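Local structure of cyclopenase asqI (Emericella nidulans, 5YY3) at residues F207-E212 against T319-L324; E212-V217 against I330-Y335; Q220-Y225 against H399-G404; S337-K340 against S346-E349; D586-P591 against H595-R600. The protein catalyses the zinc-dependent conversion of 4'-methoxycyclopenin into 4'-methoxyviridicatin with loss of methyl isocyanate, a ring contraction in aspoquinolone biosynthesis, on a hemocyanin-like tyrosinase-family fold. All blocks are in the same frame, centred on the assembly; numbering follows the deposited sequence.

Interaction 1 (F207-E212 against T319-L324)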
# COMPACT_ATOMS: atom_id res chain seq x y z
N PHE A 207 -21.87 42.19 -18.24
CA PHE A 207 -21.90 40.83 -17.71
C PHE A 207 -22.73 40.68 -16.42
O PHE A 207 -22.44 41.30 -15.39
CB PHE A 207 -20.47 40.34 -17.47
CG PHE A 207 -20.40 38.95 -16.95
CD1 PHE A 207 -20.80 37.88 -17.76
CD2 PHE A 207 -19.96 38.69 -15.66
CE1 PHE A 207 -20.76 36.57 -17.28
CE2 PHE A 207 -19.90 37.39 -15.18
CZ PHE A 207 -20.31 36.33 -15.99
N ASP A 208 -23.75 39.82 -16.48
CA ASP A 208 -24.77 39.69 -15.44
C ASP A 208 -24.56 38.54 -14.45
O ASP A 208 -25.04 38.59 -13.31
CB ASP A 208 -26.14 39.48 -16.10
CG ASP A 208 -26.71 40.75 -16.70
OD1 ASP A 208 -26.63 40.91 -17.94
OD2 ASP A 208 -27.22 41.58 -15.92
N ARG A 209 -23.87 37.50 -14.89
CA ARG A 209 -23.95 36.20 -14.23
C ARG A 209 -22.70 35.79 -13.45
O ARG A 209 -22.27 34.64 -13.56
CB ARG A 209 -24.28 35.13 -15.28
CG ARG A 209 -25.60 35.35 -16.03
CD ARG A 209 -26.81 35.23 -15.09
NE ARG A 209 -28.07 35.63 -15.73
CZ ARG A 209 -29.28 35.39 -15.22
NH1 ARG A 209 -29.41 34.75 -14.06
NH2 ARG A 209 -30.37 35.79 -15.87
N HIS A 210 -22.13 36.70 -12.68
CA HIS A 210 -20.93 36.41 -11.87
C HIS A 210 -21.14 35.19 -10.97
O HIS A 210 -20.27 34.33 -10.87
CB HIS A 210 -20.53 37.60 -10.99
CG HIS A 210 -19.68 38.63 -11.68
ND1 HIS A 210 -18.31 38.58 -11.68
CD2 HIS A 210 -20.02 39.75 -12.36
CE1 HIS A 210 -17.83 39.62 -12.35
NE2 HIS A 210 -18.85 40.34 -12.77
N GLY A 211 -22.29 35.13 -10.33
CA GLY A 211 -22.55 34.12 -9.32
C GLY A 211 -22.72 32.75 -9.94
O GLY A 211 -22.29 31.75 -9.38
N GLU A 212 -23.35 32.72 -11.10
CA GLU A 212 -23.56 31.50 -11.86
C GLU A 212 -22.25 30.90 -12.33
O GLU A 212 -22.00 29.71 -12.16
CB GLU A 212 -24.44 31.80 -13.07
CG GLU A 212 -25.32 30.67 -13.46
CD GLU A 212 -26.16 31.03 -14.65
OE1 GLU A 212 -25.64 30.92 -15.79
OE2 GLU A 212 -27.31 31.47 -14.43
N THR A 319 -35.88 31.84 -7.76
CA THR A 319 -36.58 31.20 -8.86
C THR A 319 -35.64 30.22 -9.55
O THR A 319 -34.42 30.33 -9.42
CB THR A 319 -37.08 32.24 -9.89
OG1 THR A 319 -35.95 32.82 -10.57
CG2 THR A 319 -37.88 33.33 -9.21
N ARG A 320 -36.21 29.27 -10.29
CA ARG A 320 -35.43 28.37 -11.13
C ARG A 320 -34.37 29.12 -11.92
O ARG A 320 -33.21 28.70 -12.00
CB ARG A 320 -36.36 27.62 -12.07
CG ARG A 320 -35.66 26.65 -13.02
CD ARG A 320 -36.67 26.04 -13.98
NE ARG A 320 -37.59 27.05 -14.53
CZ ARG A 320 -38.68 26.76 -15.23
NH1 ARG A 320 -39.00 25.49 -15.47
NH2 ARG A 320 -39.45 27.74 -15.70
N ASP A 321 -34.75 30.26 -12.47
CA ASP A 321 -33.86 31.05 -13.30
C ASP A 321 -32.73 31.74 -12.56
O ASP A 321 -31.61 31.83 -13.08
CB ASP A 321 -34.67 32.09 -14.06
CG ASP A 321 -33.88 32.72 -15.19
OD1 ASP A 321 -33.20 33.75 -14.95
OD2 ASP A 321 -33.91 32.16 -16.30
N ASN A 322 -33.00 32.26 -11.36
CA ASN A 322 -32.02 33.11 -10.69
C ASN A 322 -31.28 32.47 -9.51
O ASN A 322 -30.35 33.06 -8.96
CB ASN A 322 -32.69 34.42 -10.23
CG ASN A 322 -33.55 34.27 -8.97
OD1 ASN A 322 -33.77 33.17 -8.45
ND2 ASN A 322 -34.06 35.39 -8.48
N CYS A 323 -31.68 31.25 -9.14
CA CYS A 323 -31.15 30.65 -7.91
C CYS A 323 -29.61 30.56 -7.90
O CYS A 323 -28.99 31.01 -6.96
CB CYS A 323 -31.76 29.26 -7.66
SG CYS A 323 -31.55 28.05 -9.03
N LEU A 324 -29.00 30.03 -8.95
CA LEU A 324 -27.54 29.82 -8.89
C LEU A 324 -26.76 31.13 -8.93
O LEU A 324 -25.74 31.28 -8.23
CB LEU A 324 -27.08 28.91 -10.03
CG LEU A 324 -27.64 27.49 -9.94
CD1 LEU A 324 -27.03 26.60 -11.02
CD2 LEU A 324 -27.40 26.92 -8.56
O HOH W 1 -29.09 31.17 -11.96

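Interaction 2 (E212-V217 against I330-Y335)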
# COMPACT_ATOMS: atom_id res chain seq x y z
N GLU A 212 -23.35 32.72 -11.10
CA GLU A 212 -23.56 31.50 -11.86
C GLU A 212 -22.25 30.90 -12.33
O GLU A 212 -22.00 29.71 -12.16
CB GLU A 212 -24.44 31.80 -13.07
CG GLU A 212 -25.32 30.67 -13.46
CD GLU A 212 -26.16 31.03 -14.65
OE1 GLU A 212 -25.64 30.92 -15.79
OE2 GLU A 212 -27.31 31.47 -14.43
N VAL A 213 -21.42 31.75 -12.92
CA VAL A 213 -20.07 31.40 -13.34
C VAL A 213 -19.16 30.94 -12.19
O VAL A 213 -18.46 29.93 -12.30
CB VAL A 213 -19.44 32.60 -14.05
CG1 VAL A 213 -17.95 32.44 -14.17
CG2 VAL A 213 -20.07 32.78 -15.43
N PHE A 214 -19.16 31.69 -11.09
CA PHE A 214 -18.41 31.35 -9.89
C PHE A 214 -18.70 29.92 -9.44
O PHE A 214 -17.79 29.11 -9.30
CB PHE A 214 -18.75 32.36 -8.77
CG PHE A 214 -18.28 31.96 -7.40
CD1 PHE A 214 -16.97 32.19 -7.01
CD2 PHE A 214 -19.15 31.39 -6.49
CE1 PHE A 214 -16.54 31.82 -5.74
CE2 PHE A 214 -18.72 31.02 -5.22
CZ PHE A 214 -17.41 31.24 -4.85
N LEU A 215 -19.98 29.61 -9.26
CA LEU A 215 -20.40 28.30 -8.77
C LEU A 215 -20.10 27.19 -9.78
O LEU A 215 -19.65 26.10 -9.42
CB LEU A 215 -21.90 28.35 -8.46
CG LEU A 215 -22.37 27.85 -7.10
CD1 LEU A 215 -21.41 28.24 -5.99
CD2 LEU A 215 -23.78 28.40 -6.82
N TYR A 216 -20.37 27.47 -11.05
CA TYR A 216 -20.17 26.48 -12.11
C TYR A 216 -18.70 26.09 -12.32
O TYR A 216 -18.37 24.91 -12.43
CB TYR A 216 -20.74 27.01 -13.41
CG TYR A 216 -20.41 26.11 -14.57
CD1 TYR A 216 -21.05 24.89 -14.71
CD2 TYR A 216 -19.45 26.48 -15.51
CE1 TYR A 216 -20.75 24.07 -15.75
CE2 TYR A 216 -19.15 25.65 -16.57
CZ TYR A 216 -19.82 24.45 -16.68
OH TYR A 216 -19.56 23.59 -17.72
N VAL A 217 -17.83 27.09 -12.40
CA VAL A 217 -16.40 26.84 -12.59
C VAL A 217 -15.85 26.02 -11.43
O VAL A 217 -15.16 25.01 -11.64
CB VAL A 217 -15.63 28.16 -12.71
CG1 VAL A 217 -14.14 27.91 -12.61
CG2 VAL A 217 -15.99 28.86 -14.01
N ILE A 330 -24.07 35.72 -3.69
CA ILE A 330 -24.03 36.05 -2.28
C ILE A 330 -22.82 35.40 -1.58
O ILE A 330 -22.14 36.05 -0.79
CB ILE A 330 -25.35 35.67 -1.60
CG1 ILE A 330 -26.40 36.70 -2.00
CG2 ILE A 330 -25.18 35.56 -0.08
CD1 ILE A 330 -27.81 36.39 -1.57
N LEU A 331 -22.55 34.13 -1.90
CA LEU A 331 -21.35 33.44 -1.41
C LEU A 331 -20.08 34.26 -1.67
O LEU A 331 -19.16 34.25 -0.86
CB LEU A 331 -21.21 32.06 -2.07
CG LEU A 331 -22.11 30.96 -1.49
CD1 LEU A 331 -22.10 29.70 -2.36
CD2 LEU A 331 -21.73 30.65 -0.04
N ASP A 332 -20.06 34.97 -2.79
CA ASP A 332 -18.89 35.75 -3.17
C ASP A 332 -19.07 37.24 -2.88
O ASP A 332 -18.30 38.07 -3.38
CB ASP A 332 -18.57 35.52 -4.65
CG ASP A 332 -17.19 36.01 -5.04
OD1 ASP A 332 -16.19 35.60 -4.40
OD2 ASP A 332 -17.10 36.81 -6.00
N ALA A 333 -20.08 37.57 -2.07
CA ALA A 333 -20.38 38.96 -1.63
C ALA A 333 -20.49 39.97 -2.76
O ALA A 333 -19.98 41.09 -2.67
CB ALA A 333 -19.35 39.45 -0.62
N GLN A 334 -21.17 39.59 -3.82
CA GLN A 334 -21.40 40.52 -4.92
C GLN A 334 -22.68 41.31 -4.79
O GLN A 334 -23.49 41.33 -5.69
CB GLN A 334 -21.34 39.76 -6.22
CG GLN A 334 -20.00 39.16 -6.21
CD GLN A 334 -19.65 38.57 -7.49
OE1 GLN A 334 -20.36 37.72 -8.04
NE2 GLN A 334 -18.50 38.98 -8.00
N TYR A 335 -22.82 41.95 -3.65
CA TYR A 335 -24.01 42.70 -3.36
C TYR A 335 -24.23 43.90 -4.30
O TYR A 335 -25.37 44.17 -4.66
CB TYR A 335 -23.99 43.14 -1.90
CG TYR A 335 -23.94 41.97 -0.92
CD1 TYR A 335 -25.04 41.16 -0.73
CD2 TYR A 335 -22.77 41.68 -0.20
CE1 TYR A 335 -25.02 40.10 0.16
CE2 TYR A 335 -22.73 40.61 0.70
CZ TYR A 335 -23.87 39.83 0.87
OH TYR A 335 -23.86 38.78 1.74

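Interaction 3 (Q220-Y225 against H399-G404)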
# COMPACT_ATOMS: atom_id res chain seq x y z
N GLN A 220 -17.28 22.52 -11.47
CA GLN A 220 -16.79 21.77 -12.59
C GLN A 220 -15.33 21.32 -12.29
O GLN A 220 -14.94 20.19 -12.61
CB GLN A 220 -16.95 22.63 -13.85
CG GLN A 220 -16.81 21.99 -15.20
CD GLN A 220 -17.86 20.95 -15.57
OE1 GLN A 220 -17.70 20.26 -16.57
NE2 GLN A 220 -18.92 20.82 -14.78
N MET A 221 -14.53 22.16 -11.62
CA MET A 221 -13.18 21.67 -11.30
C MET A 221 -13.21 20.61 -10.18
O MET A 221 -12.41 19.68 -10.20
CB MET A 221 -12.18 22.81 -10.97
CG MET A 221 -12.60 23.98 -10.12
SD MET A 221 -11.42 25.37 -10.31
CE MET A 221 -11.45 25.49 -12.10
N VAL A 222 -14.15 20.70 -9.24
CA VAL A 222 -14.35 19.64 -8.25
C VAL A 222 -14.75 18.28 -8.90
O VAL A 222 -14.21 17.23 -8.54
CB VAL A 222 -15.41 20.07 -7.22
CG1 VAL A 222 -15.97 18.87 -6.43
CG2 VAL A 222 -14.81 21.12 -6.28
N ALA A 223 -15.70 18.30 -9.84
CA ALA A 223 -16.07 17.07 -10.53
C ALA A 223 -14.87 16.42 -11.24
O ALA A 223 -14.68 15.22 -11.19
CB ALA A 223 -17.19 17.34 -11.54
N ARG A 224 -14.05 17.24 -11.88
CA ARG A 224 -12.84 16.74 -12.52
C ARG A 224 -11.80 16.22 -11.50
O ARG A 224 -11.22 15.13 -11.68
CB ARG A 224 -12.23 17.84 -13.39
CG ARG A 224 -13.05 18.15 -14.65
CD ARG A 224 -12.32 19.18 -15.50
NE ARG A 224 -13.02 19.48 -16.75
CZ ARG A 224 -12.79 18.86 -17.90
NH1 ARG A 224 -11.89 17.88 -17.96
NH2 ARG A 224 -13.48 19.18 -18.98
N TYR A 225 -11.54 16.99 -10.44
CA TYR A 225 -10.63 16.57 -9.38
C TYR A 225 -11.06 15.25 -8.73
O TYR A 225 -10.23 14.37 -8.45
CB TYR A 225 -10.54 17.63 -8.30
CG TYR A 225 -9.49 17.34 -7.24
CD1 TYR A 225 -8.15 17.25 -7.57
CD2 TYR A 225 -9.85 17.17 -5.90
CE1 TYR A 225 -7.17 17.01 -6.60
CE2 TYR A 225 -8.89 16.93 -4.91
CZ TYR A 225 -7.55 16.84 -5.28
OH TYR A 225 -6.56 16.62 -4.34
N HIS A 399 -17.14 22.37 -0.78
CA HIS A 399 -18.14 23.03 0.07
C HIS A 399 -18.96 24.02 -0.74
O HIS A 399 -20.18 24.02 -0.65
CB HIS A 399 -17.50 23.75 1.25
CG HIS A 399 -18.48 24.52 2.09
ND1 HIS A 399 -19.59 23.94 2.67
CD2 HIS A 399 -18.50 25.82 2.47
CE1 HIS A 399 -20.25 24.84 3.36
NE2 HIS A 399 -19.61 25.99 3.25
N LEU A 400 -18.30 24.89 -1.50
CA LEU A 400 -19.00 25.76 -2.45
C LEU A 400 -19.96 24.95 -3.32
O LEU A 400 -21.12 25.34 -3.52
CB LEU A 400 -18.01 26.51 -3.36
CG LEU A 400 -17.05 27.43 -2.61
CD1 LEU A 400 -16.07 28.08 -3.57
CD2 LEU A 400 -17.84 28.49 -1.84
N GLN A 401 -19.49 23.81 -3.83
CA GLN A 401 -20.33 22.97 -4.68
C GLN A 401 -21.61 22.53 -3.96
O GLN A 401 -22.66 22.33 -4.60
CB GLN A 401 -19.56 21.74 -5.16
CG GLN A 401 -20.28 20.93 -6.24
CD GLN A 401 -19.72 19.52 -6.39
OE1 GLN A 401 -19.69 18.74 -5.43
NE2 GLN A 401 -19.28 19.19 -7.61
N TYR A 402 -21.53 22.39 -2.64
CA TYR A 402 -22.69 21.96 -1.84
C TYR A 402 -23.86 22.94 -1.98
O TYR A 402 -25.02 22.53 -2.10
CB TYR A 402 -22.29 21.78 -0.37
CG TYR A 402 -23.43 21.39 0.54
CD1 TYR A 402 -24.27 20.34 0.21
CD2 TYR A 402 -23.66 22.06 1.74
CE1 TYR A 402 -25.33 19.97 1.04
CE2 TYR A 402 -24.71 21.71 2.58
CZ TYR A 402 -25.54 20.66 2.22
OH TYR A 402 -26.58 20.28 3.05
N TYR A 403 -23.56 24.24 -1.99
CA TYR A 403 -24.61 25.22 -2.16
C TYR A 403 -25.31 25.03 -3.51
O TYR A 403 -26.55 25.10 -3.61
CB TYR A 403 -24.05 26.64 -2.02
CG TYR A 403 -23.53 26.94 -0.64
CD1 TYR A 403 -24.36 27.48 0.34
CD2 TYR A 403 -22.21 26.66 -0.30
CE1 TYR A 403 -23.88 27.75 1.61
CE2 TYR A 403 -21.72 26.92 0.97
CZ TYR A 403 -22.55 27.46 1.92
OH TYR A 403 -22.05 27.73 3.17
N GLY A 404 -24.51 24.77 -4.53
CA GLY A 404 -25.02 24.40 -5.84
C GLY A 404 -25.92 23.17 -5.83
O GLY A 404 -26.95 23.17 -6.49

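Interaction 4 (S337-K340 against S346-E349)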
# COMPACT_ATOMS: atom_id res chain seq x y z
N SER A 337 -23.62 44.07 -7.58
CA SER A 337 -24.20 43.52 -8.81
C SER A 337 -25.60 42.97 -8.58
O SER A 337 -26.55 43.31 -9.30
CB SER A 337 -23.29 42.43 -9.38
OG SER A 337 -23.61 42.16 -10.73
N LEU A 338 -25.75 42.12 -7.57
CA LEU A 338 -27.03 41.49 -7.30
C LEU A 338 -28.10 42.52 -6.93
O LEU A 338 -29.26 42.39 -7.33
CB LEU A 338 -26.88 40.44 -6.17
CG LEU A 338 -26.06 39.19 -6.53
CD1 LEU A 338 -25.84 38.27 -5.32
CD2 LEU A 338 -26.71 38.41 -7.68
N ASN A 339 -27.70 43.56 -6.19
CA ASN A 339 -28.65 44.59 -5.74
C ASN A 339 -29.32 45.36 -6.89
O ASN A 339 -30.45 45.82 -6.76
CB ASN A 339 -27.96 45.58 -4.80
CG ASN A 339 -27.91 45.09 -3.36
OD1 ASN A 339 -28.64 44.18 -2.97
ND2 ASN A 339 -27.06 45.72 -2.55
N LYS A 340 -28.62 45.49 -8.03
CA LYS A 340 -29.14 46.22 -9.19
C LYS A 340 -30.38 45.56 -9.80
O LYS A 340 -30.92 46.04 -10.79
CB LYS A 340 -28.05 46.34 -10.27
CG LYS A 340 -26.80 47.08 -9.82
CD LYS A 340 -25.80 47.28 -10.95
CE LYS A 340 -26.19 48.44 -11.86
NZ LYS A 340 -25.04 48.98 -12.66
N SER A 346 -31.96 46.42 -0.91
CA SER A 346 -30.62 45.89 -0.69
C SER A 346 -30.62 44.55 0.06
O SER A 346 -31.37 44.35 1.01
CB SER A 346 -29.77 46.90 0.08
OG SER A 346 -29.54 48.06 -0.71
N LEU A 347 -29.77 43.62 -0.39
CA LEU A 347 -29.59 42.35 0.30
C LEU A 347 -28.96 42.57 1.66
O LEU A 347 -28.09 43.43 1.80
CB LEU A 347 -28.74 41.39 -0.53
CG LEU A 347 -29.41 40.73 -1.74
CD1 LEU A 347 -28.38 40.11 -2.66
CD2 LEU A 347 -30.46 39.68 -1.32
N ASP A 348 -29.41 41.81 2.66
CA ASP A 348 -28.92 41.94 4.04
C ASP A 348 -27.51 41.33 4.24
O ASP A 348 -27.37 40.16 4.59
CB ASP A 348 -29.93 41.30 5.00
CG ASP A 348 -29.67 41.63 6.46
OD1 ASP A 348 -28.59 42.20 6.76
OD2 ASP A 348 -30.54 41.31 7.30
N GLU A 349 -26.48 42.15 4.02
CA GLU A 349 -25.09 41.71 4.11
C GLU A 349 -24.68 41.29 5.52
O GLU A 349 -23.65 40.65 5.70
CB GLU A 349 -24.15 42.81 3.64
CG GLU A 349 -24.61 43.49 2.36
CD GLU A 349 -23.52 44.35 1.74
OE1 GLU A 349 -22.40 44.35 2.29
OE2 GLU A 349 -23.80 44.99 0.71

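Interaction 5 (D586-P591 against H595-R600)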
# COMPACT_ATOMS: atom_id res chain seq x y z
N ASP A 586 -28.54 36.52 -28.00
CA ASP A 586 -28.22 37.91 -27.73
C ASP A 586 -26.71 38.10 -27.92
O ASP A 586 -25.96 37.12 -27.88
CB ASP A 586 -28.66 38.29 -26.31
CG ASP A 586 -30.11 38.74 -26.26
OD1 ASP A 586 -30.38 39.92 -26.57
OD2 ASP A 586 -30.98 37.91 -25.92
N PRO A 587 -26.26 39.34 -28.19
CA PRO A 587 -24.82 39.56 -28.37
C PRO A 587 -24.02 39.11 -27.15
O PRO A 587 -24.40 39.41 -26.02
CB PRO A 587 -24.71 41.08 -28.57
CG PRO A 587 -26.06 41.49 -29.09
CD PRO A 587 -27.04 40.58 -28.40
N ALA A 588 -22.93 38.38 -27.38
CA ALA A 588 -22.08 37.92 -26.29
C ALA A 588 -21.48 39.12 -25.56
O ALA A 588 -21.19 40.14 -26.18
CB ALA A 588 -20.98 37.00 -26.81
N PRO A 589 -21.31 39.00 -24.23
CA PRO A 589 -20.68 40.07 -23.45
C PRO A 589 -19.31 40.44 -24.02
O PRO A 589 -18.66 39.63 -24.69
CB PRO A 589 -20.55 39.47 -22.04
CG PRO A 589 -20.73 38.00 -22.22
CD PRO A 589 -21.66 37.85 -23.38
N ALA A 590 -18.90 41.68 -23.77
CA ALA A 590 -17.61 42.14 -24.25
C ALA A 590 -16.51 41.33 -23.59
O ALA A 590 -16.70 40.80 -22.49
CB ALA A 590 -17.43 43.63 -23.98
N PRO A 591 -15.36 41.21 -24.26
CA PRO A 591 -14.15 40.72 -23.60
C PRO A 591 -13.92 41.39 -22.23
O PRO A 591 -14.21 42.58 -22.08
CB PRO A 591 -13.05 41.10 -24.61
CG PRO A 591 -13.74 40.96 -25.93
CD PRO A 591 -15.17 41.40 -25.71
N HIS A 595 -16.76 34.16 -22.96
CA HIS A 595 -16.70 32.70 -22.96
C HIS A 595 -17.77 32.03 -22.12
O HIS A 595 -17.94 30.81 -22.16
CB HIS A 595 -15.34 32.23 -22.45
CG HIS A 595 -14.21 32.62 -23.34
ND1 HIS A 595 -13.83 31.86 -24.43
CD2 HIS A 595 -13.37 33.69 -23.31
CE1 HIS A 595 -12.81 32.45 -25.03
NE2 HIS A 595 -12.51 33.56 -24.37
N TYR A 596 -18.50 32.81 -21.34
CA TYR A 596 -19.39 32.22 -20.36
C TYR A 596 -20.84 32.63 -20.67
O TYR A 596 -21.69 32.69 -19.77
CB TYR A 596 -18.95 32.64 -18.94
CG TYR A 596 -17.64 31.98 -18.48
CD1 TYR A 596 -17.46 30.59 -18.57
CD2 TYR A 596 -16.59 32.74 -17.95
CE1 TYR A 596 -16.26 29.98 -18.15
CE2 TYR A 596 -15.39 32.14 -17.53
CZ TYR A 596 -15.24 30.75 -17.63
OH TYR A 596 -14.07 30.13 -17.21
N HIS A 597 -21.11 32.86 -21.95
CA HIS A 597 -22.43 33.31 -22.41
C HIS A 597 -23.31 32.17 -22.95
O HIS A 597 -23.13 31.71 -24.08
CB HIS A 597 -22.26 34.37 -23.50
CG HIS A 597 -23.49 34.57 -24.33
ND1 HIS A 597 -24.69 34.97 -23.79
CD2 HIS A 597 -23.70 34.41 -25.66
CE1 HIS A 597 -25.59 35.06 -24.75
NE2 HIS A 597 -25.02 34.72 -25.90
N ASP A 598 -24.29 31.76 -22.16
CA ASP A 598 -25.18 30.67 -22.55
C ASP A 598 -26.61 30.94 -22.14
O ASP A 598 -26.91 31.05 -20.95
CB ASP A 598 -24.70 29.35 -21.94
CG ASP A 598 -25.42 28.13 -22.51
OD1 ASP A 598 -26.63 28.21 -22.82
OD2 ASP A 598 -24.74 27.09 -22.66
N PRO A 599 -27.51 31.01 -23.13
CA PRO A 599 -28.96 31.17 -22.94
C PRO A 599 -29.56 30.21 -21.89
O PRO A 599 -30.64 30.50 -21.36
CB PRO A 599 -29.53 30.86 -24.33
CG PRO A 599 -28.43 31.19 -25.27
CD PRO A 599 -27.14 30.92 -24.55
N ARG A 600 -28.88 29.10 -21.62
CA ARG A 600 -29.44 28.03 -20.78
C ARG A 600 -28.85 27.96 -19.37
O ARG A 600 -29.37 27.25 -18.51
CB ARG A 600 -29.24 26.68 -21.46
CG ARG A 600 -30.13 26.45 -22.64
CD ARG A 600 -31.58 26.52 -22.20
NE ARG A 600 -32.41 27.07 -23.26
CZ ARG A 600 -32.89 28.31 -23.27
NH1 ARG A 600 -32.64 29.14 -22.25
NH2 ARG A 600 -33.63 28.72 -24.29

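Interaction 1 (F207-E212 against T319-L324)
The first turn of helix 210-231 meets the start of helix 323-331 almost backbone to backbone, Glu212 CA lying 5.2 Å from Leu324 CA. Gly211 sits at the join, and its O comes within 3.7 Å of Leu324 O. Beside it the Glu212 CG methylene packs on Leu324 CB at 4.2 Å. Farther out, Arg209, the N-cap residue of helix 210-231, reaches across to Asp321. Its chain bends at chi2 (-66°), which carries the guanidinium over the gap, and NH2 ends 3.6 Å from Asp321 OD1 in a long salt bridge. The guanidinium and carboxylate planes are turned 70° apart, so the two groups attract by charge without the paired, coplanar fit. Within its own segment Arg209 NH1 has a second long ion pair, to Glu212 OE2 at 3.9 Å; the oxygen stands off the guanidinium plane, and no N-H points at it. One water bridges the two sides with hydrogen bonds, donating to Glu212 OE2 at 3.1 Å and to Asp321 O at 2.8 Å. Asn325 OD1 accepts from Glu212 N in the hemocyanin-type helical domain. Arginine between two carboxylates probably offsets their like charges, while the water supplies the directional bonds that the loose ion pairs lack.

Interaction 2 (E212-V217 against I330-Y335)
Phe214, Leu331 and Asp332 carry most of this contact between helix 210-231 and the C-terminal end of helix 323-331. The Phe214 ring is covered on one face by Asp332, whose CB stands 4.2 Å from the ring centroid and 5° off the normal, a CH-pi contact. Beyond CB the carboxylate lies nearly parallel to the ring, the planes 21° apart, with OD1 4.0 Å from Phe214 CE1. Both side chains extend with CG opposite the backbone N (chi1 167° for Phe214), which brings ring and carboxylate into the space between the backbones. Leu331 approaches the same ring obliquely, its CB 4.1 Å from Phe214 CE2, and its CD1 meets Leu215 CD1 at 4.0 Å. Asp332 is where the helix ends in a Schellman motif, with Ala333 at positive phi as the C-prime residue. The Asp332 oxygens accept hydrogen bonds from neighbours: Tyr193 OH at OD2 and Asn357 ND2 at OD1. The ring of Phe214 also meets that of the zinc ligand His218, whose ND1 is hydrogen-bonded to Phe214 O. Hydrogen bonds from Tyr193 and Asn357 thus hold the carboxylate over the face of Phe214, which forms second-shell packing next to a zinc-binding histidine.

Interaction 3 (Q220-Y225 against H399-G404)
The carboxamide of Gln401 is the flat group that crosses this contact, and Val222 CG1 lies over one face of it, nearest NE2 at 3.5 Å. CD of the same amide is 3.8 Å from that methyl, and OE1 is 3.9 Å from it. A second pair of flat groups, His399 with Tyr403 CE2 over one face of its ring, is internal to helix 391-410. Gln401 reaches helix 210-231 because its CG stands opposite the backbone N (chi1 -170°) and its chain stays extended beyond CG. Val222 likewise sends CG1 forward, at chi1 162°, and the two side chains meet at a slant where the helices approach, with Val222 CA 7.7 Å from Gln401 CA. The amide's polar atoms are engaged next to the segments: Ser219 OG is hydrogen-bonded to Gln401 NE2, and Arg405 NE to Gln401 OE1. Both helices belong to the hemocyanin-type helical domain, and Val222 follows the zinc ligand His218 by one helical turn. Val222 is also flanked by Tyr397 and Lys398 from helix 391-410. The buried amide can therefore present its face to the Val222 methyl, because its N-H and C=O are used by Ser219 and Arg405, and hydrogen bonds at both ends set its rotation.

Interaction 4 (S337-K340 against S346-E349)
Asn339 turns its carboxamide across the gap to the backbone of Ser346 and Leu347, while Leu338 and Leu347 lean together beside it. The amide oxygen does the polar work: Leu347 N donates to Asn339 OD1 at 2.9 Å, a nearly straight bond with an N-H...O angle of 166°. The donor sits 22° from the carbonyl plane. With chi1 at -84°, Asn339 CG stands opposite its own carbonyl carbon and the amide swings toward the loop. OD1 also comes 3.5 Å from Ser346 CA, and ND2 faces the Ser346 side chain, 3.9 Å from OG. The two leucines meet at a slant, Leu347 CD1 on Leu338 CB at 3.8 Å and a little farther from Leu338 CD1. Leu347 CB passes 3.7 Å from Asn339 OD1, so the apolar contact runs directly beside the hydrogen bond. The contact closes the short loop that follows helix 335-339 and leads into helix 349-352, where Asp348 is the N-cap residue. Helix 323-331 packs against it, with Ile330 touching both leucines and Phe326 touching Leu338, while backbone bonds join Ser346 to Thr310 and Asp348 to Glu308.

Interaction 5 (D586-P591 against H595-R600)
A proline-rich loop that follows strand 571-580 in the hemocyanin Ig-like domain folds back on itself here, and His597 of one arm packs against the other. The backbones come closest at Ala588 and His597, whose CA atoms are 6.0 Å apart. Ala588 lies over one face of the imidazole: its CA is 4.2 Å from the ring centroid and 24° off the normal, a CH-pi contact shifted toward the rim. Ala588 CB touches the same side chain at CD2, 3.9 Å away. At the root of the side chain, His597 CB packs on Pro589 CD at 3.5 Å, and the pyrrolidine and histidine cross at a slant. His597 has CG opposite its backbone N (chi1 162°), which directs the ring along the 586-589 arm until NE2 comes 3.3 Å from Asp586 O. The loop carries no regular strand or helix at this point; Asp586 to Pro591 run in an extended, polyproline-like conformation, a ridge against which the imidazole rests. In the 595-600 arm Asp598 makes an Asx turn, accepting from Arg600 N at OD1 at 2.7 Å with an N-H...O angle of 159°. Asp598 OD2 forms a salt bridge with Arg492 from strand 487-497. Just before His597, Tyr596 packs on Val213 and Val217 of helix 210-231, one point where this loop meets the helical domain.

Overall arrangement
Helix 210-231 runs through interactions 1, 2 and 3, meeting helix 323-331 in the first two and helix 391-410 in the third. Interactions 1 and 2 share Glu212, their centres about 8 Å apart; the centres of interactions 2 and 3 are about 13 Å apart, and the two touch where Phe214 CZ meets Leu400 CD1 at 3.7 Å. The zinc ligand His218 falls between the helix segments of interactions 2 and 3, its side chain about 4 Å from that of Phe214 and 6 Å from that of Val222. Interaction 4 backs interaction 2 through Ile330 and Tyr335. Interaction 5, in the Ig-like domain, reaches interaction 2 through Val213 CG2 and Tyr596 CB, 3.7 Å apart.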